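Local coordinates for protein A putative transcriptional regulator (PDB 2HKU) that probably acts as a TetR-family transcriptional regulator, binding DNA through an N-terminal helix-turn-helix domain, at residues D23-A28 against T57-S62; T27-L32 against V68-A73; K63-V68 against R128-D133; A74-G79 against L135-S140. All coordinates share one frame; numbering follows the deposited sequence.

Overall arrangement
Contacts 3, 2 and 4 come one after another along helix 63-87, while contact 1 lies just before that helix in the chain, inside the DNA-binding domain. Contacts 1 and 2, with centres about 9 Å apart, both use helix 21-36: contact 1 joins it to the end of helix 53-60 and contact 2 to helix 63-87. Contacts 3 and 4, with centres about 13 Å apart, pair successive parts of helix 63-87 with helix 125-152. Along the chain, contact 1 closes before contacts 3 and 4 open, whereas contacts 2 and 3 interleave and share V68. Helix 63-87 thus belongs to both packing systems and physically connects the predicted helix-turn-helix region to the C-terminal helical domain.

Contact 1. Residues D23-A28 against T57-S62; sequences DALFTA and TYYYGS
Y60 reaches helix 21-36 between L25 and F26 and makes most of this contact. Its hydroxyl lies at the edge of the F26 ring, near the ring plane, with Y60 OH 3.5 Å from F26 CD1, and the two side chains cross at about a right angle. On its other flank Y60 CE2 is 4.2 Å from L25 CB; here the side chains slide past each other in opposite directions. L25 extends further toward Y59, where L25 CD1 comes within 4.4 Å of Y59 CD2. F26 holds its ring anti to the backbone N (chi1 -155°), which sets CD1 beside the phenol. Beyond this shell, Y60 OH is hydrogen-bonded to the carbonyl of R22, one turn ahead of F26, while the Y60 ring also touches L66 and E69 of helix 63-87. L25 is further enclosed by I45 and A49 of helix 42-49 and by V56. No hydrogen bond joins the two segments, and the contact is made by aliphatic and aromatic carbon around one phenol. The end of the predicted helix-turn-helix motif is therefore held to helix 21-36 by apolar packing, with the tyrosine's polar tip satisfied by a backbone carbonyl of that same helix.

Contact 2. Residues T27-L32 against V68-A73; sequences TAATEL and VEVACA
The hydroxyl of T30, which packs on V70, takes part in two hydrogen bonds: one with the carbonyl of F26 in its own helix, and one accepted from a water molecule, with T30 OG1 2.9 Å from the water oxygen. That water gives its other hydrogen to the backbone of the facing helix, with V70 O 2.6 Å from the water oxygen. Both hydrogens of the water are thus used, and the water links V70 O on helix 63-87 to T30 OG1 on helix 21-36. No direct hydrogen bond joins the segments.

Beside this bridge the helices come close, the CA atoms of T30 and V70 being only 5.7 Å apart. Both methyls of V70 take part. V70 CG1, anti to the backbone N (chi1 161°), presses against the backbone of T30, 3.6 Å from T30 CA, and also lies 3.8 Å from T30 OG1. The other methyl meets the small side chain of A29, with V70 CG2 3.7 Å from A29 CB, and also lies near the T30 hydroxyl. An alanine and a threonine on one helix and a valine on the other keep the side chains between the backbones short, in keeping with the close approach. F26 and F33 of helix 21-36 also pack on V70, while L66 lies against A29. The contact is part of the core of a TetR-type DNA-binding domain, in which the first helix packs against the start of the long helix that follows the helix-turn-helix.

Contact 3. Residues K63-V68 against R128-D133; sequences KERLFV and RDLITD
One face of the R65 guanidinium receives a methyl of L130: CD2 stands 4.1 Å above the plane, offset toward the rim. The nearest atom of the group is R65 NH1, which is 4.1 Å from L130 CD2, and the side chains cross at about a right angle. The arginine chain is extended through chi1 and chi2 and bent at chi3 (-111°), which turns the guanidinium at its end. Its charge is met outside the two segments, where R65 NH2 forms a salt bridge with E69 OE2, so L130 contributes apolar cover to a group already paired.

Deeper in, V68 CG1 is the shared apolar point. V68 CG1 touches L130 CD2 at 3.7 Å and, on the neighbouring residue, I131 CD1 at 4.0 Å. The same L130 methyl therefore spans from the valine to the arginine. The side chain of I131 sets out alongside helix 63-87 rather than at it, and its CD1 end comes nearer.

The two helical segments run almost parallel, with an angle of 3° and axes 10.7 Å apart. The contact joins the start of helix 63-87 to helix 125-152; M120 of helix 108-120 packs on V68, F114 and M118 of that helix pack on I131, and A181 of the second subunit also touches I131.

Contact 4. Residues A74-G79 against L135-S140; sequences AVLRAG and LRTLHS
Around L76 and L138, whose CA atoms are 6.8 Å apart, the two helical segments run nearly parallel, at 5° with their axes 10.5 Å from one another. L138 carries the larger share of the contact, its two methyls meeting different partners. L138 CD1 fits against both branches of V75, 3.9 Å from V75 CG1 and equally far from V75 CG2. L138 CD2 instead faces L76 CD2 at 4.0 Å and lies close to the carbonyl oxygen of V75. With CG1 set between the backbone N and the carbonyl carbon (chi1 77°), V75 offers both methyls to the one leucine branch. Toward the more exposed side, L76 CD2 also touches the methyl of T137, 3.9 Å from T137 CG2, the two side chains crossing at about a right angle. The T137 hydroxyl is turned to its own helix, where it is hydrogen-bonded to the carbonyl of D133. L138 packs further on W169 and F173 of helix 161-181, while F114 of helix 108-120 covers V75. This is plain apolar helix packing of a TetR-family fold, where the middle of helix 63-87, coming from the DNA-binding domain, lies along helix 125-152 of the C-terminal domain.

Contact 1. Residues D23-A28 against T57-S62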
loop_
_atom_site.group_PDB
_atom_site.type_symbol
_atom_site.label_atom_id
_atom_site.label_comp_id
_atom_site.label_asym_id
_atom_site.label_seq_id
_atom_site.Cartn_x
_atom_site.Cartn_y
_atom_site.Cartn_z
ATOM N N ASP A 23 2.720 -20.200 22.022
ATOM C CA ASP A 23 1.709 -20.449 20.985
ATOM C C ASP A 23 0.304 -19.901 21.322
ATOM O O ASP A 23 -0.412 -19.381 20.425
ATOM C CB ASP A 23 1.594 -21.938 20.598
ATOM C CG ASP A 23 2.884 -22.518 20.044
ATOM O OD1 ASP A 23 3.692 -21.787 19.411
ATOM O OD2 ASP A 23 3.082 -23.748 20.228
ATOM N N ALA A 24 -0.074 -20.003 22.603
ATOM C CA ALA A 24 -1.371 -19.487 23.049
ATOM C C ALA A 24 -1.455 -17.965 22.796
ATOM O O ALA A 24 -2.447 -17.459 22.301
ATOM C CB ALA A 24 -1.648 -19.826 24.557
ATOM N N LEU A 25 -0.397 -17.271 23.155
ATOM C CA LEU A 25 -0.271 -15.808 22.942
ATOM C C LEU A 25 -0.356 -15.422 21.451
ATOM O O LEU A 25 -1.157 -14.546 21.020
ATOM C CB LEU A 25 1.038 -15.323 23.571
ATOM C CG LEU A 25 0.946 -15.052 25.068
ATOM C CD1 LEU A 25 2.337 -14.733 25.590
ATOM C CD2 LEU A 25 0.014 -13.863 25.355
ATOM N N PHE A 26 0.397 -16.184 20.664
ATOM C CA PHE A 26 0.487 -15.945 19.246
ATOM C C PHE A 26 -0.846 -16.063 18.582
ATOM O O PHE A 26 -1.249 -15.188 17.822
ATOM C CB PHE A 26 1.563 -16.809 18.597
ATOM C CG PHE A 26 2.122 -16.194 17.307
ATOM C CD1 PHE A 26 3.160 -15.273 17.361
ATOM C CD2 PHE A 26 1.607 -16.539 16.053
ATOM C CE1 PHE A 26 3.678 -14.723 16.197
ATOM C CE2 PHE A 26 2.145 -15.977 14.884
ATOM C CZ PHE A 26 3.162 -15.108 14.962
ATOM N N THR A 27 -1.579 -17.139 18.891
ATOM C CA THR A 27 -2.917 -17.344 18.358
ATOM C C THR A 27 -3.910 -16.263 18.780
ATOM O O THR A 27 -4.661 -15.807 17.970
ATOM C CB THR A 27 -3.444 -18.789 18.763
ATOM O OG1 THR A 27 -2.580 -19.751 18.125
ATOM C CG2 THR A 27 -4.874 -19.035 18.312
ATOM N N ALA A 28 -3.940 -15.898 20.065
ATOM C CA ALA A 28 -4.920 -14.960 20.538
ATOM C C ALA A 28 -4.579 -13.635 19.846
ATOM O O ALA A 28 -5.440 -12.981 19.287
ATOM C CB ALA A 28 -4.794 -14.813 22.012
ATOM N N THR A 57 6.230 -10.079 27.801
ATOM C CA THR A 57 7.572 -9.505 27.832
ATOM C C THR A 57 8.654 -10.613 27.721
ATOM O O THR A 57 9.662 -10.418 27.033
ATOM C CB THR A 57 7.786 -8.448 28.974
ATOM O OG1 THR A 57 7.994 -9.089 30.214
ATOM C CG2 THR A 57 6.585 -7.581 29.143
ATOM N N TYR A 58 8.393 -11.773 28.341
ATOM C CA TYR A 58 9.236 -12.964 28.250
ATOM C C TYR A 58 9.428 -13.484 26.830
ATOM O O TYR A 58 10.561 -13.643 26.357
ATOM C CB TYR A 58 8.608 -14.092 29.071
ATOM C CG TYR A 58 9.531 -15.258 29.383
ATOM C CD1 TYR A 58 10.825 -15.053 29.914
ATOM C CD2 TYR A 58 9.095 -16.569 29.199
ATOM C CE1 TYR A 58 11.664 -16.139 30.230
ATOM C CE2 TYR A 58 9.910 -17.654 29.514
ATOM C CZ TYR A 58 11.186 -17.438 30.028
ATOM O OH TYR A 58 11.979 -18.537 30.326
ATOM N N TYR A 59 8.318 -13.787 26.168
ATOM C CA TYR A 59 8.362 -14.340 24.824
ATOM C C TYR A 59 8.592 -13.334 23.699
ATOM O O TYR A 59 9.041 -13.741 22.619
ATOM C CB TYR A 59 7.146 -15.216 24.563
ATOM C CG TYR A 59 7.181 -16.438 25.385
ATOM C CD1 TYR A 59 8.233 -17.379 25.237
ATOM C CD2 TYR A 59 6.206 -16.682 26.347
ATOM C CE1 TYR A 59 8.296 -18.546 26.026
ATOM C CE2 TYR A 59 6.255 -17.842 27.145
ATOM C CZ TYR A 59 7.297 -18.764 26.964
ATOM O OH TYR A 59 7.328 -19.888 27.746
ATOM N N TYR A 60 8.330 -12.040 23.933
ATOM C CA TYR A 60 8.363 -11.079 22.824
ATOM C C TYR A 60 9.052 -9.773 23.122
ATOM O O TYR A 60 9.337 -8.997 22.237
ATOM C CB TYR A 60 6.954 -10.850 22.268
ATOM C CG TYR A 60 6.277 -12.118 21.824
ATOM C CD1 TYR A 60 6.523 -12.673 20.557
ATOM C CD2 TYR A 60 5.387 -12.784 22.665
ATOM C CE1 TYR A 60 5.867 -13.877 20.161
ATOM C CE2 TYR A 60 4.744 -13.960 22.284
ATOM C CZ TYR A 60 4.995 -14.507 21.023
ATOM O OH TYR A 60 4.377 -15.684 20.660
ATOM N N GLY A 61 9.330 -9.492 24.383
ATOM C CA GLY A 61 10.088 -8.281 24.683
ATOM C C GLY A 61 9.233 -7.038 24.682
ATOM O O GLY A 61 9.637 -6.038 25.262
ATOM N N SER A 62 8.051 -7.079 24.042
ATOM C CA SER A 62 7.199 -5.910 23.919
ATOM C C SER A 62 5.958 -6.224 23.074
ATOM O O SER A 62 5.968 -7.174 22.264
ATOM C CB SER A 62 7.961 -4.726 23.284
ATOM O OG SER A 62 8.087 -4.882 21.871
#

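Contact 2. Residues T27-L32 against V68-A73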
loop_
_atom_site.group_PDB
_atom_site.type_symbol
_atom_site.label_atom_id
_atom_site.label_comp_id
_atom_site.label_asym_id
_atom_site.label_seq_id
_atom_site.Cartn_x
_atom_site.Cartn_y
_atom_site.Cartn_z
ATOM N N THR A 27 -1.579 -17.139 18.891
ATOM C CA THR A 27 -2.917 -17.344 18.358
ATOM C C THR A 27 -3.910 -16.263 18.780
ATOM O O THR A 27 -4.661 -15.807 17.970
ATOM C CB THR A 27 -3.444 -18.789 18.763
ATOM O OG1 THR A 27 -2.580 -19.751 18.125
ATOM C CG2 THR A 27 -4.874 -19.035 18.312
ATOM N N ALA A 28 -3.940 -15.898 20.065
ATOM C CA ALA A 28 -4.920 -14.960 20.538
ATOM C C ALA A 28 -4.579 -13.635 19.846
ATOM O O ALA A 28 -5.440 -12.981 19.287
ATOM C CB ALA A 28 -4.794 -14.813 22.012
ATOM N N ALA A 29 -3.291 -13.295 19.886
ATOM C CA ALA A 29 -2.782 -12.048 19.235
ATOM C C ALA A 29 -3.173 -12.015 17.807
ATOM O O ALA A 29 -3.690 -10.995 17.331
ATOM C CB ALA A 29 -1.291 -11.942 19.358
ATOM N N THR A 30 -2.955 -13.097 17.093
ATOM C CA THR A 30 -3.295 -13.157 15.713
ATOM C C THR A 30 -4.779 -12.874 15.510
ATOM O O THR A 30 -5.140 -12.074 14.705
ATOM C CB THR A 30 -2.893 -14.504 15.069
ATOM O OG1 THR A 30 -1.513 -14.728 15.153
ATOM C CG2 THR A 30 -3.296 -14.585 13.672
ATOM N N GLU A 31 -5.652 -13.532 16.235
ATOM C CA GLU A 31 -7.088 -13.299 15.987
ATOM C C GLU A 31 -7.490 -11.852 16.240
ATOM O O GLU A 31 -8.242 -11.267 15.486
ATOM C CB GLU A 31 -7.976 -14.189 16.899
ATOM C CG GLU A 31 -9.390 -14.325 16.213
ATOM C CD GLU A 31 -10.486 -14.997 17.084
ATOM O OE1 GLU A 31 -10.141 -15.506 18.207
ATOM O OE2 GLU A 31 -11.689 -14.975 16.643
ATOM N N LEU A 32 -7.032 -11.339 17.362
ATOM C CA LEU A 32 -7.492 -10.027 17.867
ATOM C C LEU A 32 -6.933 -8.908 17.030
ATOM O O LEU A 32 -7.661 -7.981 16.694
ATOM C CB LEU A 32 -7.098 -9.830 19.331
ATOM C CG LEU A 32 -8.081 -10.597 20.247
ATOM C CD1 LEU A 32 -7.522 -10.821 21.580
ATOM C CD2 LEU A 32 -9.442 -9.865 20.395
ATOM N N VAL A 68 4.392 -6.993 15.264
ATOM C CA VAL A 68 5.091 -7.207 14.016
ATOM C C VAL A 68 5.267 -8.728 13.710
ATOM O O VAL A 68 5.121 -9.157 12.548
ATOM C CB VAL A 68 6.483 -6.386 13.971
ATOM C CG1 VAL A 68 7.258 -6.736 12.709
ATOM C CG2 VAL A 68 6.193 -4.916 14.070
ATOM N N GLU A 69 5.612 -9.550 14.709
ATOM C CA GLU A 69 5.787 -10.957 14.376
ATOM C C GLU A 69 4.468 -11.546 13.873
ATOM O O GLU A 69 4.449 -12.263 12.873
ATOM C CB GLU A 69 6.237 -11.782 15.573
ATOM C CG GLU A 69 7.687 -11.616 15.842
ATOM C CD GLU A 69 8.155 -12.559 16.896
ATOM O OE1 GLU A 69 7.531 -13.631 17.126
ATOM O OE2 GLU A 69 9.146 -12.198 17.483
ATOM N N VAL A 70 3.373 -11.240 14.572
ATOM C CA VAL A 70 2.031 -11.690 14.148
ATOM C C VAL A 70 1.720 -11.263 12.708
ATOM O O VAL A 70 1.125 -12.066 11.894
ATOM C CB VAL A 70 0.943 -11.153 15.162
ATOM C CG1 VAL A 70 -0.447 -11.169 14.592
ATOM C CG2 VAL A 70 1.025 -11.899 16.517
ATOM N N ALA A 71 2.088 -9.992 12.381
ATOM C CA ALA A 71 1.764 -9.413 11.090
ATOM C C ALA A 71 2.549 -10.092 9.967
ATOM O O ALA A 71 2.005 -10.446 8.945
ATOM C CB ALA A 71 2.019 -7.865 11.095
ATOM N N CYS A 72 3.844 -10.271 10.185
ATOM C CA CYS A 72 4.677 -11.041 9.313
ATOM C C CYS A 72 4.187 -12.508 9.075
ATOM O O CYS A 72 4.119 -12.919 7.955
ATOM C CB CYS A 72 6.091 -11.041 9.862
ATOM S SG CYS A 72 6.804 -9.275 9.679
ATOM N N ALA A 73 3.985 -13.295 10.112
ATOM C CA ALA A 73 3.386 -14.687 9.999
ATOM C C ALA A 73 2.066 -14.705 9.272
ATOM O O ALA A 73 1.868 -15.492 8.348
ATOM C CB ALA A 73 3.278 -15.324 11.337
HETATM O O HOH W 1 -0.042 -14.295 12.662
#

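Contact 3. Residues K63-V68 against R128-D133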
loop_
_atom_site.group_PDB
_atom_site.type_symbol
_atom_site.label_atom_id
_atom_site.label_comp_id
_atom_site.label_asym_id
_atom_site.label_seq_id
_atom_site.Cartn_x
_atom_site.Cartn_y
_atom_site.Cartn_z
ATOM N N LYS A 63 4.932 -5.383 23.237
ATOM C CA LYS A 63 3.717 -5.493 22.446
ATOM C C LYS A 63 4.026 -5.325 20.936
ATOM O O LYS A 63 3.463 -6.030 20.122
ATOM C CB LYS A 63 2.682 -4.456 22.904
ATOM C CG LYS A 63 1.274 -4.779 22.473
ATOM C CD LYS A 63 0.360 -3.610 22.765
ATOM C CE LYS A 63 -0.869 -3.631 21.836
ATOM N NZ LYS A 63 -1.868 -2.575 22.193
ATOM N N GLU A 64 4.890 -4.353 20.608
ATOM C CA GLU A 64 5.176 -3.952 19.227
ATOM C C GLU A 64 5.827 -5.127 18.519
ATOM O O GLU A 64 5.522 -5.452 17.384
ATOM C CB GLU A 64 6.136 -2.724 19.228
ATOM C CG GLU A 64 5.463 -1.423 19.680
ATOM C CD GLU A 64 5.098 -1.388 21.195
ATOM O OE1 GLU A 64 5.969 -1.741 22.020
ATOM O OE2 GLU A 64 3.940 -1.026 21.569
ATOM N N ARG A 65 6.703 -5.811 19.244
ATOM C CA ARG A 65 7.316 -6.949 18.685
ATOM C C ARG A 65 6.350 -8.143 18.472
ATOM O O ARG A 65 6.407 -8.782 17.425
ATOM C CB ARG A 65 8.472 -7.418 19.529
ATOM C CG ARG A 65 9.041 -8.685 18.953
ATOM C CD ARG A 65 10.443 -8.849 19.500
ATOM N NE ARG A 65 11.481 -8.683 18.486
ATOM C CZ ARG A 65 11.947 -9.670 17.722
ATOM N NH1 ARG A 65 12.907 -9.414 16.849
ATOM N NH2 ARG A 65 11.455 -10.905 17.836
ATOM N N LEU A 66 5.502 -8.442 19.450
ATOM C CA LEU A 66 4.354 -9.371 19.169
ATOM C C LEU A 66 3.531 -8.984 17.907
ATOM O O LEU A 66 3.290 -9.832 17.074
ATOM C CB LEU A 66 3.431 -9.547 20.376
ATOM C CG LEU A 66 2.221 -10.535 20.327
ATOM C CD1 LEU A 66 2.579 -11.933 19.936
ATOM C CD2 LEU A 66 1.494 -10.531 21.652
ATOM N N PHE A 67 3.161 -7.693 17.771
ATOM C CA PHE A 67 2.376 -7.216 16.673
ATOM C C PHE A 67 3.121 -7.445 15.352
ATOM O O PHE A 67 2.542 -7.982 14.410
ATOM C CB PHE A 67 2.129 -5.689 16.772
ATOM C CG PHE A 67 1.223 -5.182 15.676
ATOM C CD1 PHE A 67 -0.151 -5.481 15.725
ATOM C CD2 PHE A 67 1.725 -4.573 14.595
ATOM C CE1 PHE A 67 -1.011 -5.068 14.745
ATOM C CE2 PHE A 67 0.887 -4.091 13.600
ATOM C CZ PHE A 67 -0.456 -4.330 13.643
ATOM N N VAL A 68 4.392 -6.993 15.264
ATOM C CA VAL A 68 5.091 -7.207 14.016
ATOM C C VAL A 68 5.267 -8.728 13.710
ATOM O O VAL A 68 5.121 -9.157 12.548
ATOM C CB VAL A 68 6.483 -6.386 13.971
ATOM C CG1 VAL A 68 7.258 -6.736 12.709
ATOM C CG2 VAL A 68 6.193 -4.916 14.070
ATOM N N ARG A 128 12.415 -3.674 11.969
ATOM C CA ARG A 128 12.711 -3.509 10.561
ATOM C C ARG A 128 13.276 -4.805 9.879
ATOM O O ARG A 128 12.922 -5.101 8.762
ATOM C CB ARG A 128 13.673 -2.341 10.379
ATOM C CG ARG A 128 13.798 -1.836 8.993
ATOM C CD ARG A 128 15.264 -1.581 8.630
ATOM N NE ARG A 128 15.381 -0.715 7.452
ATOM C CZ ARG A 128 15.971 -1.039 6.290
ATOM N NH1 ARG A 128 16.552 -2.234 6.113
ATOM N NH2 ARG A 128 16.001 -0.139 5.298
ATOM N N ASP A 129 14.127 -5.565 10.579
ATOM C CA ASP A 129 14.665 -6.830 10.060
ATOM C C ASP A 129 13.613 -7.927 9.835
ATOM O O ASP A 129 13.688 -8.709 8.879
ATOM C CB ASP A 129 15.776 -7.313 10.970
ATOM C CG ASP A 129 17.013 -6.379 10.958
ATOM O OD1 ASP A 129 17.141 -5.430 10.125
ATOM O OD2 ASP A 129 17.844 -6.589 11.843
ATOM N N LEU A 130 12.626 -7.980 10.716
ATOM C CA LEU A 130 11.477 -8.905 10.560
ATOM C C LEU A 130 10.705 -8.525 9.288
ATOM O O LEU A 130 10.330 -9.409 8.500
ATOM C CB LEU A 130 10.502 -8.723 11.722
ATOM C CG LEU A 130 10.295 -9.679 12.913
ATOM C CD1 LEU A 130 11.443 -10.551 13.178
ATOM C CD2 LEU A 130 9.803 -8.978 14.206
ATOM N N ILE A 131 10.466 -7.208 9.121
ATOM C CA ILE A 131 9.742 -6.659 8.000
ATOM C C ILE A 131 10.494 -6.968 6.719
ATOM O O ILE A 131 9.888 -7.443 5.742
ATOM C CB ILE A 131 9.515 -5.068 8.067
ATOM C CG1 ILE A 131 8.483 -4.639 9.147
ATOM C CG2 ILE A 131 8.976 -4.547 6.731
ATOM C CD1 ILE A 131 7.126 -5.250 9.034
ATOM N N THR A 132 11.795 -6.607 6.673
ATOM C CA THR A 132 12.563 -6.806 5.467
ATOM C C THR A 132 12.747 -8.284 5.145
ATOM O O THR A 132 12.729 -8.675 3.970
ATOM C CB THR A 132 13.895 -5.963 5.395
ATOM O OG1 THR A 132 14.725 -6.305 6.467
ATOM C CG2 THR A 132 13.601 -4.604 5.597
ATOM N N ASP A 133 12.962 -9.120 6.146
ATOM C CA ASP A 133 13.060 -10.487 5.820
ATOM C C ASP A 133 11.769 -10.989 5.184
ATOM O O ASP A 133 11.841 -11.782 4.299
ATOM C CB ASP A 133 13.368 -11.378 7.028
ATOM C CG ASP A 133 14.913 -11.421 7.385
ATOM O OD1 ASP A 133 15.753 -10.906 6.600
ATOM O OD2 ASP A 133 15.218 -11.964 8.456
#

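Contact 4. Residues A74-G79 against L135-S140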
loop_
_atom_site.group_PDB
_atom_site.type_symbol
_atom_site.label_atom_id
_atom_site.label_comp_id
_atom_site.label_asym_id
_atom_site.label_seq_id
_atom_site.Cartn_x
_atom_site.Cartn_y
_atom_site.Cartn_z
ATOM N N ALA A 74 1.182 -13.755 9.584
ATOM C CA ALA A 74 -0.092 -13.612 8.834
ATOM C C ALA A 74 0.042 -13.428 7.363
ATOM O O ALA A 74 -0.583 -14.113 6.574
ATOM C CB ALA A 74 -1.000 -12.479 9.461
ATOM N N VAL A 75 0.846 -12.471 6.913
ATOM C CA VAL A 75 1.011 -12.313 5.499
ATOM C C VAL A 75 1.770 -13.468 4.785
ATOM O O VAL A 75 1.506 -13.754 3.612
ATOM C CB VAL A 75 1.699 -10.879 5.096
ATOM C CG1 VAL A 75 3.267 -10.895 5.351
ATOM C CG2 VAL A 75 1.418 -10.602 3.669
ATOM N N LEU A 76 2.760 -14.059 5.429
ATOM C CA LEU A 76 3.427 -15.250 4.901
ATOM C C LEU A 76 2.455 -16.419 4.727
ATOM O O LEU A 76 2.464 -17.123 3.715
ATOM C CB LEU A 76 4.546 -15.669 5.884
ATOM C CG LEU A 76 5.741 -14.680 5.758
ATOM C CD1 LEU A 76 6.837 -15.033 6.722
ATOM C CD2 LEU A 76 6.252 -14.803 4.422
ATOM N N ARG A 77 1.640 -16.601 5.747
ATOM C CA ARG A 77 0.653 -17.678 5.700
ATOM C C ARG A 77 -0.390 -17.388 4.633
ATOM O O ARG A 77 -0.741 -18.255 3.778
ATOM C CB ARG A 77 0.091 -17.885 7.109
ATOM C CG ARG A 77 1.164 -18.502 8.072
ATOM C CD ARG A 77 0.504 -19.205 9.273
ATOM N NE ARG A 77 1.459 -20.129 9.975
ATOM C CZ ARG A 77 2.233 -19.793 11.009
ATOM N NH1 ARG A 77 2.212 -18.563 11.504
ATOM N NH2 ARG A 77 3.047 -20.687 11.546
ATOM N N ALA A 78 -0.917 -16.152 4.627
ATOM C CA ALA A 78 -1.754 -15.692 3.451
ATOM C C ALA A 78 -1.157 -15.879 2.094
ATOM O O ALA A 78 -1.819 -16.340 1.179
ATOM C CB ALA A 78 -2.182 -14.214 3.607
ATOM N N GLY A 79 0.099 -15.520 1.876
ATOM C CA GLY A 79 0.728 -15.763 0.602
ATOM C C GLY A 79 0.825 -17.277 0.287
ATOM O O GLY A 79 0.596 -17.684 -0.853
ATOM N N LEU A 135 9.375 -9.314 3.584
ATOM C CA LEU A 135 9.285 -8.790 2.243
ATOM C C LEU A 135 10.124 -9.525 1.248
ATOM O O LEU A 135 9.656 -9.789 0.171
ATOM C CB LEU A 135 9.704 -7.275 2.125
ATOM C CG LEU A 135 8.727 -6.187 2.485
ATOM C CD1 LEU A 135 9.368 -4.689 2.293
ATOM C CD2 LEU A 135 7.436 -6.362 1.656
ATOM N N ARG A 136 11.403 -9.794 1.554
ATOM C CA ARG A 136 12.222 -10.555 0.609
ATOM C C ARG A 136 11.618 -11.920 0.348
ATOM O O ARG A 136 11.698 -12.415 -0.772
ATOM C CB ARG A 136 13.581 -10.830 1.248
ATOM C CG ARG A 136 14.483 -9.598 1.122
ATOM C CD ARG A 136 15.897 -9.771 1.906
ATOM N NE ARG A 136 16.769 -8.600 1.586
ATOM C CZ ARG A 136 17.375 -8.323 0.436
ATOM N NH1 ARG A 136 17.231 -9.100 -0.639
ATOM N NH2 ARG A 136 18.168 -7.225 0.338
ATOM N N THR A 137 11.096 -12.551 1.392
ATOM C CA THR A 137 10.489 -13.941 1.262
ATOM C C THR A 137 9.231 -13.898 0.400
ATOM O O THR A 137 9.004 -14.831 -0.394
ATOM C CB THR A 137 10.118 -14.527 2.642
ATOM O OG1 THR A 137 11.294 -14.654 3.476
ATOM C CG2 THR A 137 9.421 -15.983 2.552
ATOM N N LEU A 138 8.340 -12.883 0.618
ATOM C CA LEU A 138 7.146 -12.714 -0.247
ATOM C C LEU A 138 7.616 -12.552 -1.685
ATOM O O LEU A 138 7.080 -13.188 -2.602
ATOM C CB LEU A 138 6.315 -11.478 0.151
ATOM C CG LEU A 138 5.605 -11.461 1.488
ATOM C CD1 LEU A 138 4.843 -10.184 1.893
ATOM C CD2 LEU A 138 4.558 -12.710 1.458
ATOM N N HIS A 139 8.623 -11.705 -1.903
ATOM C CA HIS A 139 9.109 -11.450 -3.263
ATOM C C HIS A 139 9.813 -12.658 -3.935
ATOM O O HIS A 139 9.548 -12.963 -5.122
ATOM C CB HIS A 139 10.090 -10.239 -3.248
ATOM C CG HIS A 139 9.422 -8.904 -2.964
ATOM N ND1 HIS A 139 10.082 -7.843 -2.384
ATOM C CD2 HIS A 139 8.194 -8.437 -3.278
ATOM C CE1 HIS A 139 9.273 -6.794 -2.307
ATOM N NE2 HIS A 139 8.131 -7.117 -2.872
ATOM N N SER A 140 10.596 -13.406 -3.154
ATOM C CA SER A 140 11.161 -14.719 -3.647
ATOM C C SER A 140 10.022 -15.680 -3.961
ATOM O O SER A 140 10.033 -16.387 -4.982
ATOM C CB SER A 140 12.073 -15.375 -2.549
ATOM O OG SER A 140 13.187 -14.525 -2.503
#